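Local coordinates for lipoprotein (Bacteroides vulgatus, PDB 3U6G), which is of unknown function but, as a lipoprotein of a PLAT/LH2 and C2-like family with an immunoglobulin-like fold, may bind calcium, at residues S3-G8 and N68-T73; I9-I14 and I93-D98; S79-A84 and G112-E117. All coordinates share one frame; numbering follows the deposited sequence.

Contact 1 of 3, residues S3-G8 and N68-T73; sequences SDFQTG and NAFFMT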
ATOM      1  N   SER A   3     -18.468   5.958   7.868  1.00 37.69           N
ATOM      2  CA  SER A   3     -18.355   7.335   8.360  1.00 41.40           C
ATOM      3  C   SER A   3     -16.899   7.794   8.461  1.00 36.08           C
ATOM      4  O   SER A   3     -16.634   8.993   8.512  1.00 38.24           O
ATOM      5  CB  SER A   3     -19.062   7.492   9.720  1.00 42.44           C
ATOM      6  OG  SER A   3     -18.472   6.674  10.720  1.00 44.88           O
ATOM      7  N   ASP A   4     -15.960   6.843   8.475  1.00 35.03           N
ATOM      8  CA  ASP A   4     -14.525   7.148   8.543  1.00 34.52           C
ATOM      9  C   ASP A   4     -13.933   7.547   7.192  1.00 26.13           C
ATOM     10  O   ASP A   4     -12.734   7.889   7.106  1.00 27.00           O
ATOM     11  CB  ASP A   4     -13.743   5.936   9.067  1.00 31.55           C
ATOM     12  CG  ASP A   4     -14.162   5.528  10.463  1.00 40.11           C
ATOM     13  OD1 ASP A   4     -14.624   6.409  11.222  1.00 43.98           O
ATOM     14  OD2 ASP A   4     -14.017   4.328  10.801  1.00 44.75           O
ATOM     15  N   PHE A   5     -14.758   7.487   6.144  1.00 26.65           N
ATOM     16  CA  PHE A   5     -14.324   7.803   4.796  1.00 23.62           C
ATOM     17  C   PHE A   5     -15.087   9.014   4.263  1.00 24.81           C
ATOM     18  O   PHE A   5     -16.272   9.218   4.565  1.00 30.76           O
ATOM     19  CB  PHE A   5     -14.520   6.588   3.884  1.00 21.58           C
ATOM     20  CG  PHE A   5     -13.845   5.349   4.379  1.00 21.75           C
ATOM     21  CD1 PHE A   5     -14.511   4.466   5.216  1.00 24.93           C
ATOM     22  CD2 PHE A   5     -12.543   5.061   4.023  1.00 20.83           C
ATOM     23  CE1 PHE A   5     -13.889   3.318   5.678  1.00 23.95           C
ATOM     24  CE2 PHE A   5     -11.909   3.935   4.482  1.00 22.27           C
ATOM     25  CZ  PHE A   5     -12.591   3.048   5.314  1.00 25.47           C
ATOM     26  N   GLN A   6     -14.384   9.838   3.503  1.00 22.27           N
ATOM     27  CA  GLN A   6     -14.960  11.001   2.872  1.00 24.53           C
ATOM     28  C   GLN A   6     -14.572  10.970   1.402  1.00 20.41           C
ATOM     29  O   GLN A   6     -13.429  10.680   1.072  1.00 19.52           O
ATOM     30  CB  GLN A   6     -14.399  12.252   3.538  1.00 24.31           C
ATOM     31  CG  GLN A   6     -14.952  13.566   3.018  1.00 31.94           C
ATOM     32  CD  GLN A   6     -14.546  14.757   3.885  1.00 36.16           C
ATOM     33  OE1 GLN A   6     -13.951  14.602   4.963  1.00 44.65           O
ATOM     34  NE2 GLN A   6     -14.870  15.949   3.418  1.00 44.33           N
ATOM     35  N   THR A   7     -15.530  11.259   0.537  0.50 20.62           N
ATOM     36  CA  THR A   7     -15.273  11.341  -0.880  0.50 18.83           C
ATOM     37  C   THR A   7     -14.736  12.740  -1.185  0.50 18.28           C
ATOM     38  O   THR A   7     -15.198  13.730  -0.615  0.50 18.27           O
ATOM     39  CB  THR A   7     -16.543  11.010  -1.661  0.50 21.17           C
ATOM     40  OG1 THR A   7     -16.935   9.658  -1.359  0.50 16.53           O
ATOM     41  CG2 THR A   7     -16.311  11.164  -3.150  0.50 14.34           C
ATOM     42  N   GLY A   8     -13.710  12.805  -2.028  1.00 17.29           N
ATOM     43  CA  GLY A   8     -13.111  14.067  -2.417  1.00 16.48           C
ATOM     44  C   GLY A   8     -11.763  13.834  -3.045  1.00 13.98           C
ATOM     45  O   GLY A   8     -11.445  12.713  -3.430  1.00 15.67           O
ATOM     46  N   ASN A  68     -13.494  11.484  -6.838  1.00 16.67           N
ATOM     47  CA  ASN A  68     -14.379  10.363  -6.537  1.00 17.51           C
ATOM     48  C   ASN A  68     -13.814   9.407  -5.496  1.00 16.03           C
ATOM     49  O   ASN A  68     -14.516   8.508  -5.052  1.00 16.42           O
ATOM     50  CB  ASN A  68     -14.686   9.566  -7.803  1.00 17.28           C
ATOM     51  CG  ASN A  68     -15.328  10.404  -8.881  1.00 18.55           C
ATOM     52  OD1 ASN A  68     -16.116  11.314  -8.593  1.00 19.69           O
ATOM     53  ND2 ASN A  68     -14.966  10.128 -10.138  1.00 20.48           N
ATOM     54  N   ALA A  69     -12.558   9.590  -5.116  1.00 15.44           N
ATOM     55  CA  ALA A  69     -11.920   8.656  -4.202  1.00 14.87           C
ATOM     56  C   ALA A  69     -12.477   8.793  -2.804  1.00 14.55           C
ATOM     57  O   ALA A  69     -12.883   9.888  -2.400  1.00 15.24           O
ATOM     58  CB  ALA A  69     -10.412   8.860  -4.198  1.00 14.93           C
ATOM     59  N   PHE A  70     -12.517   7.675  -2.067  1.00 13.52           N
ATOM     60  CA  PHE A  70     -12.919   7.721  -0.658  1.00 14.29           C
ATOM     61  C   PHE A  70     -11.821   7.244   0.273  1.00 14.19           C
ATOM     62  O   PHE A  70     -12.001   7.261   1.478  1.00 16.08           O
ATOM     63  CB  PHE A  70     -14.237   6.981  -0.397  1.00 16.10           C
ATOM     64  CG  PHE A  70     -14.214   5.528  -0.774  1.00 16.68           C
ATOM     65  CD1 PHE A  70     -13.495   4.623  -0.011  1.00 19.84           C
ATOM     66  CD2 PHE A  70     -14.893   5.062  -1.889  1.00 20.21           C
ATOM     67  CE1 PHE A  70     -13.468   3.275  -0.332  1.00 20.60           C
ATOM     68  CE2 PHE A  70     -14.872   3.711  -2.203  1.00 20.87           C
ATOM     69  CZ  PHE A  70     -14.132   2.831  -1.447  1.00 18.81           C
ATOM     70  N   PHE A  71     -10.665   6.877  -0.281  1.00 14.11           N
ATOM     71  CA  PHE A  71      -9.563   6.316   0.465  1.00 15.79           C
ATOM     72  C   PHE A  71      -8.292   6.391  -0.359  1.00 14.55           C
ATOM     73  O   PHE A  71      -8.328   6.192  -1.568  1.00 14.64           O
ATOM     74  CB  PHE A  71      -9.868   4.857   0.763  1.00 18.15           C
ATOM     75  CG  PHE A  71      -8.823   4.143   1.581  1.00 18.38           C
ATOM     76  CD1 PHE A  71      -8.554   4.519   2.887  1.00 18.92           C
ATOM     77  CD2 PHE A  71      -8.154   3.050   1.054  1.00 22.75           C
ATOM     78  CE1 PHE A  71      -7.604   3.848   3.655  1.00 22.17           C
ATOM     79  CE2 PHE A  71      -7.198   2.355   1.818  1.00 24.45           C
ATOM     80  CZ  PHE A  71      -6.935   2.756   3.128  1.00 22.42           C
HETATM   81  N   MSE A  72      -7.170   6.665   0.314  1.00 13.96           N
HETATM   82  CA  MSE A  72      -5.855   6.667  -0.295  1.00 13.07           C
HETATM   83  C   MSE A  72      -4.860   6.228   0.773  1.00 13.17           C
HETATM   84  O   MSE A  72      -5.023   6.554   1.941  1.00 16.18           O
HETATM   85  CB  MSE A  72      -5.489   8.052  -0.863  1.00 16.86           C
HETATM   86  CG  MSE A  72      -4.283   8.136  -1.938  1.00 22.03           C
HETATM   87 SE   MSE A  72      -3.909   9.900  -2.244  0.75 19.63          SE
HETATM   88  CE  MSE A  72      -2.945   9.613  -3.882  1.00 25.68           C
ATOM     89  N   THR A  73      -3.869   5.456   0.352  1.00 13.69           N
ATOM     90  CA  THR A  73      -2.849   4.864   1.231  0.50 15.25           C
ATOM     91  C   THR A  73      -1.459   5.049   0.672  1.00 14.68           C
ATOM     92  O   THR A  73      -1.287   5.046  -0.551  1.00 15.92           O
ATOM     93  CB  THR A  73      -3.020   3.336   1.316  0.50 16.57           C
ATOM     94  OG1 THR A  73      -3.006   2.761  -0.008  0.50 19.42           O
ATOM     95  CG2 THR A  73      -4.307   2.991   2.001  0.50 18.55           C
TER
HETATM   96  O   HOH W   1     -11.502   8.764   3.690  1.00 27.76           O
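The Phe5 ring meets residues 68-73 with its edge: CD1 of Phe71 lies in its plane, 3.8 Å from Phe5 CE2, and the carbonyl O of Phe70 stands near that plane, 3.4 Å from Phe5 CD2. The planes of the Phe5 and Phe71 rings are turned 74° apart, an oblique aromatic pair. Phe70 CD1 lies obliquely to Phe5 CD2, at a looser 4.2 Å. With CG of Phe71 anti to its backbone N (chi1 -178°) and CG of Phe70 held between N and carbonyl carbon (chi1 59°), the two rings part and Phe5 reaches both. The same three rings pack on the second subunit, Phe5 against its Ile116, Phe70 against its Ser77 and Phe71 against its Thr118. Farther along, Gly8 N donates to Ala69 O (3.1 Å), which also receives the CA-H of Thr7, while Gln6 O takes the CA-H of Phe70. Thr7 CG2 lies 3.7 Å from Asn68 O. A water accepts from Gln6 N and lies 2.7 Å from Phe70 O, to which it can donate. Direct polar links to residues 68-71, which lead into strand 71-80, are thus few, and oblique aromatic packing and CA-H...O contacts make up much of the rest.

Contact 2 of 3, residues I9-I14 and I93-D98; sequences IHKIVI and IGYIDD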
ATOM      1  N   ILE A   9     -10.970  14.893  -3.162  1.00 15.20           N
ATOM      2  CA  ILE A   9      -9.610  14.754  -3.663  0.50 16.01           C
ATOM      3  C   ILE A   9      -8.714  14.351  -2.491  1.00 15.24           C
ATOM      4  O   ILE A   9      -8.502  15.119  -1.556  1.00 16.01           O
ATOM      5  CB  ILE A   9      -9.095  16.029  -4.366  0.50 15.90           C
ATOM      6  CG1 ILE A   9      -9.924  16.326  -5.623  0.50 15.02           C
ATOM      7  CG2 ILE A   9      -7.624  15.865  -4.749  0.50 16.88           C
ATOM      8  CD1 ILE A   9      -9.551  17.643  -6.310  0.50 17.49           C
ATOM      9  N   HIS A  10      -8.246  13.105  -2.538  1.00 13.86           N
ATOM     10  CA  HIS A  10      -7.304  12.601  -1.548  1.00 14.15           C
ATOM     11  C   HIS A  10      -5.900  12.880  -2.049  1.00 14.20           C
ATOM     12  O   HIS A  10      -5.626  12.815  -3.263  1.00 15.43           O
ATOM     13  CB  HIS A  10      -7.506  11.100  -1.315  1.00 14.25           C
ATOM     14  CG  HIS A  10      -8.814  10.785  -0.680  1.00 14.04           C
ATOM     15  ND1 HIS A  10      -8.922  10.146   0.536  1.00 14.28           N
ATOM     16  CD2 HIS A  10     -10.074  11.105  -1.053  1.00 15.50           C
ATOM     17  CE1 HIS A  10     -10.192  10.080   0.881  1.00 15.22           C
ATOM     18  NE2 HIS A  10     -10.912  10.657  -0.067  1.00 15.47           N
ATOM     19  N   LYS A  11      -5.004  13.185  -1.114  1.00 13.97           N
ATOM     20  CA  LYS A  11      -3.640  13.513  -1.477  1.00 14.31           C
ATOM     21  C   LYS A  11      -2.667  13.011  -0.434  1.00 13.71           C
ATOM     22  O   LYS A  11      -2.969  13.050   0.757  1.00 14.10           O
ATOM     23  CB  LYS A  11      -3.506  15.038  -1.621  1.00 16.76           C
ATOM     24  CG  LYS A  11      -2.120  15.514  -2.027  1.00 16.52           C
ATOM     25  CD  LYS A  11      -2.120  16.916  -2.614  1.00 24.42           C
ATOM     26  CE  LYS A  11      -2.474  17.950  -1.605  1.00 25.69           C
ATOM     27  NZ  LYS A  11      -2.262  19.325  -2.187  1.00 26.07           N
ATOM     28  N   ILE A  12      -1.485  12.605  -0.899  1.00 13.70           N
ATOM     29  CA  ILE A  12      -0.352  12.303  -0.047  1.00 13.93           C
ATOM     30  C   ILE A  12       0.829  13.154  -0.473  1.00 14.64           C
ATOM     31  O   ILE A  12       1.159  13.230  -1.641  1.00 15.84           O
ATOM     32  CB  ILE A  12       0.051  10.809  -0.173  1.00 16.16           C
ATOM     33  CG1 ILE A  12      -1.046   9.913   0.401  1.00 20.01           C
ATOM     34  CG2 ILE A  12       1.415  10.528   0.481  1.00 19.40           C
ATOM     35  CD1 ILE A  12      -1.104   9.834   1.899  1.00 23.21           C
ATOM     36  N   VAL A  13       1.455  13.793   0.504  1.00 14.75           N
ATOM     37  CA  VAL A  13       2.694  14.514   0.293  1.00 15.03           C
ATOM     38  C   VAL A  13       3.779  13.846   1.115  1.00 15.86           C
ATOM     39  O   VAL A  13       3.568  13.539   2.281  1.00 17.11           O
ATOM     40  CB  VAL A  13       2.569  15.985   0.738  1.00 17.31           C
ATOM     41  CG1 VAL A  13       3.966  16.662   0.724  1.00 22.19           C
ATOM     42  CG2 VAL A  13       1.609  16.722  -0.165  1.00 16.72           C
ATOM     43  N   ILE A  14       4.938  13.612   0.495  1.00 17.03           N
ATOM     44  CA  ILE A  14       6.088  13.047   1.200  1.00 17.20           C
ATOM     45  C   ILE A  14       7.262  14.008   1.110  1.00 17.79           C
ATOM     46  O   ILE A  14       7.578  14.517   0.030  1.00 20.84           O
ATOM     47  CB  ILE A  14       6.508  11.675   0.611  1.00 20.24           C
ATOM     48  CG1 ILE A  14       5.316  10.712   0.639  1.00 22.73           C
ATOM     49  CG2 ILE A  14       7.682  11.114   1.382  1.00 22.24           C
ATOM     50  CD1 ILE A  14       5.506   9.451  -0.155  1.00 28.76           C
ATOM     51  N   ILE A  93       2.093  13.269   4.775  1.00 14.88           N
ATOM     52  CA  ILE A  93       0.871  13.946   5.168  1.00 14.78           C
ATOM     53  C   ILE A  93      -0.234  13.493   4.231  1.00 14.60           C
ATOM     54  O   ILE A  93      -0.059  13.454   3.015  1.00 14.89           O
ATOM     55  CB  ILE A  93       0.990  15.487   5.115  1.00 15.09           C
ATOM     56  CG1 ILE A  93       2.223  15.983   5.869  1.00 17.71           C
ATOM     57  CG2 ILE A  93      -0.301  16.136   5.671  1.00 17.51           C
ATOM     58  CD1 ILE A  93       2.557  17.459   5.622  1.00 18.02           C
ATOM     59  N   GLY A  94      -1.366  13.134   4.814  1.00 15.06           N
ATOM     60  CA  GLY A  94      -2.554  12.752   4.063  1.00 14.38           C
ATOM     61  C   GLY A  94      -3.623  13.826   4.177  1.00 12.88           C
ATOM     62  O   GLY A  94      -3.886  14.329   5.273  1.00 15.36           O
ATOM     63  N   TYR A  95      -4.236  14.158   3.042  1.00 13.31           N
ATOM     64  CA  TYR A  95      -5.251  15.202   2.951  1.00 13.27           C
ATOM     65  C   TYR A  95      -6.495  14.704   2.242  1.00 13.17           C
ATOM     66  O   TYR A  95      -6.428  13.821   1.384  1.00 14.16           O
ATOM     67  CB  TYR A  95      -4.765  16.408   2.142  1.00 13.79           C
ATOM     68  CG  TYR A  95      -3.399  16.944   2.459  1.00 14.32           C
ATOM     69  CD1 TYR A  95      -2.270  16.302   1.989  1.00 13.90           C
ATOM     70  CD2 TYR A  95      -3.239  18.130   3.189  1.00 14.41           C
ATOM     71  CE1 TYR A  95      -1.017  16.790   2.245  1.00 14.79           C
ATOM     72  CE2 TYR A  95      -1.967  18.630   3.443  1.00 15.64           C
ATOM     73  CZ  TYR A  95      -0.858  17.945   2.973  1.00 14.63           C
ATOM     74  OH  TYR A  95       0.433  18.392   3.191  1.00 17.04           O
ATOM     75  N   ILE A  96      -7.624  15.316   2.573  1.00 13.31           N
ATOM     76  CA  ILE A  96      -8.813  15.252   1.753  1.00 14.31           C
ATOM     77  C   ILE A  96      -9.288  16.684   1.510  1.00 15.05           C
ATOM     78  O   ILE A  96      -9.540  17.440   2.464  1.00 16.47           O
ATOM     79  CB  ILE A  96      -9.957  14.434   2.416  1.00 15.78           C
ATOM     80  CG1 ILE A  96      -9.473  13.035   2.800  1.00 16.15           C
ATOM     81  CG2 ILE A  96     -11.183  14.330   1.484  1.00 17.46           C
ATOM     82  CD1 ILE A  96     -10.515  12.213   3.518  1.00 17.06           C
ATOM     83  N   ASP A  97      -9.384  17.069   0.240  1.00 15.44           N
ATOM     84  CA  ASP A  97      -9.779  18.438  -0.139  1.00 16.93           C
ATOM     85  C   ASP A  97      -8.987  19.487   0.652  1.00 16.81           C
ATOM     86  O   ASP A  97      -9.557  20.438   1.187  1.00 18.55           O
ATOM     87  CB  ASP A  97     -11.275  18.647   0.065  1.00 17.94           C
ATOM     88  CG  ASP A  97     -12.118  17.759  -0.830  1.00 19.10           C
ATOM     89  OD1 ASP A  97     -11.687  17.432  -1.959  1.00 19.98           O
ATOM     90  OD2 ASP A  97     -13.229  17.408  -0.395  1.00 25.19           O
ATOM     91  N   ASP A  98      -7.670  19.294   0.704  1.00 16.76           N
ATOM     92  CA  ASP A  98      -6.711  20.228   1.330  1.00 15.76           C
ATOM     93  C   ASP A  98      -6.715  20.267   2.848  1.00 15.96           C
ATOM     94  O   ASP A  98      -5.886  20.954   3.433  1.00 17.41           O
ATOM     95  CB  ASP A  98      -6.860  21.667   0.808  1.00 19.29           C
ATOM     96  CG  ASP A  98      -6.745  21.773  -0.714  1.00 22.58           C
ATOM     97  OD1 ASP A  98      -5.837  21.155  -1.302  1.00 24.91           O
ATOM     98  OD2 ASP A  98      -7.552  22.513  -1.318  1.00 29.20           O
TER
HETATM   99  O   HOH W   2      -6.485  17.199  -0.992  1.00 18.57           O
HETATM  100  O   HOH W   3      -3.534  20.518  -0.267  1.00 35.03           O
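Backbone hydrogen bonds pair Ile9-Val13 with Ile93-Asp97 in antiparallel register. Lys11 with Tyr95 and Val13 with Ile93 are hydrogen-bonded pairs, each closed by two bonds, such as Tyr95 N to Lys11 O at 2.8 Å. The intervening His10-Ile96 and Ile12-Gly94 pairs contribute CA-H...O contacts. Beyond the strand end, Asp97 N donates to Ile9 O, and Ile9 N returns a bond of 2.9 Å to Asp97 OD1, which it meets from 41° above the carboxylate plane.

Apolar contacts divide between the faces. On that of His10 and Ile96, the two side chains run side by side and Ile96 CG1 makes a CH-pi contact, 3.8 Å from the centroid of the imidazole. On the other, Val13 CG2 comes within 3.6 Å of Tyr95 CE1, and Lys11, bent at chi3 (67°), carries CE over the Tyr95 ring.

Lys11 NZ and Asp98 OD1, 4.1 Å apart, are beyond a salt bridge but probably attract; a water accepts from NZ and donates to OD1.

These neighbouring strands of the immunoglobulin-like sheet are flanked by strand 60-65 beside 10-18 and strand 99-109 beside 87-96. His10 bonds to Thr123 through ND1 and to Gln6 O through NE2, while Ile12 packs on Met72 and Cys74 of strand 71-80.

Contact 3 of 3, residues S79-A84 and G112-E117; sequences SSISEA and GNTLIE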
ATOM      1  N   SER A  79      15.582   2.032   4.064  1.00 20.04           N
ATOM      2  CA  SER A  79      16.671   1.104   4.302  1.00 22.44           C
ATOM      3  C   SER A  79      18.031   1.775   4.170  1.00 23.01           C
ATOM      4  O   SER A  79      18.175   2.789   3.485  1.00 21.41           O
ATOM      5  CB  SER A  79      16.561  -0.080   3.346  1.00 19.83           C
ATOM      6  OG  SER A  79      16.629   0.357   1.999  1.00 22.12           O
ATOM      7  N   SER A  80      19.025   1.192   4.835  1.00 21.88           N
ATOM      8  CA  SER A  80      20.398   1.706   4.801  1.00 24.26           C
ATOM      9  C   SER A  80      21.377   0.645   5.272  1.00 23.64           C
ATOM     10  O   SER A  80      21.076  -0.119   6.198  1.00 27.17           O
ATOM     11  CB  SER A  80      20.555   2.966   5.666  1.00 23.18           C
ATOM     12  OG  SER A  80      21.893   3.456   5.604  1.00 25.75           O
ATOM     13  N   ILE A  81      22.530   0.587   4.607  1.00 27.25           N
ATOM     14  CA  ILE A  81      23.666  -0.224   5.059  1.00 32.54           C
ATOM     15  C   ILE A  81      24.844   0.659   5.485  1.00 35.53           C
ATOM     16  O   ILE A  81      25.958   0.164   5.659  1.00 35.10           O
ATOM     17  CB  ILE A  81      24.160  -1.199   3.957  1.00 35.52           C
ATOM     18  CG1 ILE A  81      24.504  -0.434   2.663  1.00 34.84           C
ATOM     19  CG2 ILE A  81      23.119  -2.278   3.720  1.00 37.64           C
ATOM     20  CD1 ILE A  81      25.418  -1.202   1.711  1.00 43.36           C
ATOM     21  N   SER A  82      24.587   1.957   5.653  1.00 30.03           N
ATOM     22  CA  SER A  82      25.631   2.934   5.978  1.00 32.86           C
ATOM     23  C   SER A  82      26.207   2.711   7.372  1.00 32.11           C
ATOM     24  O   SER A  82      25.653   1.962   8.184  1.00 33.85           O
ATOM     25  CB  SER A  82      25.079   4.366   5.901  1.00 32.23           C
ATOM     26  OG  SER A  82      24.724   4.735   4.580  1.00 35.56           O
ATOM     27  N   GLU A  83      27.334   3.365   7.631  1.00 31.00           N
ATOM     28  CA  GLU A  83      27.937   3.412   8.957  0.50 34.42           C
ATOM     29  C   GLU A  83      26.956   4.026   9.957  1.00 35.42           C
ATOM     30  O   GLU A  83      26.009   4.721   9.558  1.00 34.96           O
ATOM     31  CB  GLU A  83      29.239   4.231   8.919  0.50 35.87           C
ATOM     32  CG  GLU A  83      29.055   5.721   8.589  0.50 33.08           C
ATOM     33  CD  GLU A  83      30.360   6.418   8.239  0.50 38.08           C
ATOM     34  OE1 GLU A  83      31.433   5.937   8.667  0.50 42.62           O
ATOM     35  OE2 GLU A  83      30.310   7.451   7.539  0.50 44.35           O
ATOM     36  N   ALA A  84      27.184   3.780  11.249  1.00 29.79           N
ATOM     37  CA  ALA A  84      26.325   4.314  12.309  1.00 28.29           C
ATOM     38  C   ALA A  84      26.284   5.846  12.288  1.00 30.23           C
ATOM     39  O   ALA A  84      27.236   6.495  11.860  1.00 35.51           O
ATOM     40  CB  ALA A  84      26.784   3.807  13.687  1.00 29.08           C
ATOM     41  N   GLY A 112      24.888   1.141  12.686  1.00 36.36           N
ATOM     42  CA  GLY A 112      25.982   0.286  12.221  1.00 38.77           C
ATOM     43  C   GLY A 112      25.503  -1.053  11.700  1.00 42.98           C
ATOM     44  O   GLY A 112      26.194  -1.695  10.917  1.00 39.42           O
ATOM     45  N   ASN A 113      24.335  -1.489  12.163  1.00 36.88           N
ATOM     46  CA  ASN A 113      23.685  -2.663  11.615  1.00 34.75           C
ATOM     47  C   ASN A 113      22.839  -2.240  10.425  1.00 34.32           C
ATOM     48  O   ASN A 113      22.587  -1.050  10.221  1.00 35.81           O
ATOM     49  CB  ASN A 113      22.773  -3.331  12.653  1.00 40.59           C
ATOM     50  CG  ASN A 113      23.533  -3.851  13.855  1.00 46.46           C
ATOM     51  OD1 ASN A 113      24.519  -4.579  13.715  1.00 56.67           O
ATOM     52  ND2 ASN A 113      23.071  -3.488  15.048  1.00 40.54           N
ATOM     53  N   THR A 114      22.399  -3.221   9.649  1.00 31.39           N
ATOM     54  CA  THR A 114      21.484  -3.007   8.540  0.50 29.59           C
ATOM     55  C   THR A 114      20.211  -2.348   9.056  1.00 28.43           C
ATOM     56  O   THR A 114      19.662  -2.805  10.066  1.00 29.45           O
ATOM     57  CB  THR A 114      21.116  -4.368   7.918  0.50 29.56           C
ATOM     58  OG1 THR A 114      22.296  -5.174   7.804  0.50 31.01           O
ATOM     59  CG2 THR A 114      20.482  -4.197   6.556  0.50 27.68           C
ATOM     60  N   LEU A 115      19.732  -1.307   8.380  1.00 27.27           N
ATOM     61  CA  LEU A 115      18.486  -0.637   8.773  1.00 25.54           C
ATOM     62  C   LEU A 115      17.399  -0.958   7.750  1.00 23.47           C
ATOM     63  O   LEU A 115      17.598  -0.756   6.560  1.00 21.46           O
ATOM     64  CB  LEU A 115      18.690   0.878   8.858  1.00 26.22           C
ATOM     65  CG  LEU A 115      17.525   1.740   9.385  1.00 27.53           C
ATOM     66  CD1 LEU A 115      18.055   2.929  10.171  1.00 31.55           C
ATOM     67  CD2 LEU A 115      16.589   2.229   8.283  1.00 25.53           C
ATOM     68  N   ILE A 116      16.286  -1.497   8.238  1.00 22.34           N
ATOM     69  CA  ILE A 116      15.093  -1.723   7.429  0.50 20.12           C
ATOM     70  C   ILE A 116      13.880  -1.336   8.267  1.00 18.77           C
ATOM     71  O   ILE A 116      13.610  -1.955   9.307  1.00 20.73           O
ATOM     72  CB  ILE A 116      14.983  -3.202   6.936  0.50 22.97           C
ATOM     73  CG1 ILE A 116      13.583  -3.491   6.376  0.50 21.39           C
ATOM     74  CG2 ILE A 116      15.316  -4.187   8.059  0.50 22.58           C
ATOM     75  CD1 ILE A 116      13.168  -2.577   5.248  0.50 24.41           C
ATOM     76  N   GLU A 117      13.151  -0.317   7.823  1.00 18.94           N
ATOM     77  CA  GLU A 117      11.970   0.110   8.541  1.00 20.33           C
ATOM     78  C   GLU A 117      10.856   0.343   7.542  1.00 19.69           C
ATOM     79  O   GLU A 117      11.115   0.588   6.370  1.00 21.13           O
ATOM     80  CB  GLU A 117      12.249   1.391   9.317  1.00 21.48           C
ATOM     81  CG  GLU A 117      13.408   1.268  10.301  1.00 24.64           C
ATOM     82  CD  GLU A 117      13.089   0.404  11.511  1.00 28.37           C
ATOM     83  OE1 GLU A 117      11.898   0.153  11.784  1.00 35.25           O
ATOM     84  OE2 GLU A 117      14.039   0.009  12.216  1.00 34.16           O
TER
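Ser80 and Leu115 form an antiparallel hydrogen-bonded pair at one end of the immunoglobulin-like sheet, where strand 71-80 finishes and strand 115-122 begins. Leu115 N donates to Ser80 O at 2.8 Å in a nearly straight bond (172° at the hydrogen). The return bond, from Ser80 N to Leu115 O at 3.0 Å, is more bent, and its donor is tilted from the carbonyl plane. Ser79 CA lies 3.1 Å from Leu115 O in a CA-H...O contact, as expected beside the non-hydrogen-bonded pair Ser79-Ile116.

Side chains add modestly to this backbone pairing. The CB atoms of Ser80 and Leu115 lie 4.2 Å apart on one face of the sheet. Past the strand end, Ile81 CG2 approaches Thr114 CG2 at 4.3 Å, a looser apolar contact. The same region meets the second subunit, whose Phe5 packs on Ile81 and Thr114 and whose Phe70 packs on Ser79 and Ile116.

The next shell fixes the path of the departing chain. With its OG anti to the backbone N (chi1 -179°), Ser80 forms an ST turn: OG accepts from Ser82 N at 3.1 Å. That hydroxyl is also hydrogen-bonded to Ser22 O, which ties the turn to the loop ahead of strand 24-33. Leu115 and Ser80 both pack on Thr110, whose OG1 is bonded to Glu83 O. Residues 79-84 then curve back to Gly112, whose positive phi (102°) suits a residue without a side chain. There Ala84 CB sits 3.4 Å from Gly112 N, a buried amide with no polar partner in the model.

Overall arrangement
Contacts 1 and 2 adjoin on the same side of the chain's centre, their own centres 11 Å apart. His10 joins them, its ring lying against the backbone of residues 69-71 while its strand pairs with residues 93-98; along the chain their segments alternate. Contact 3 lies on the opposite side, its centre 35 Å from that of contact 1 and 30 Å from that of contact 2, with nearest atoms about 15 and 12 Å away. Strand 71-80 nevertheless runs from contact 1 to contact 3, and all three reach one antiparallel sheet. Contacts 1 and 3, far apart within a chain, come together across the dimer interface.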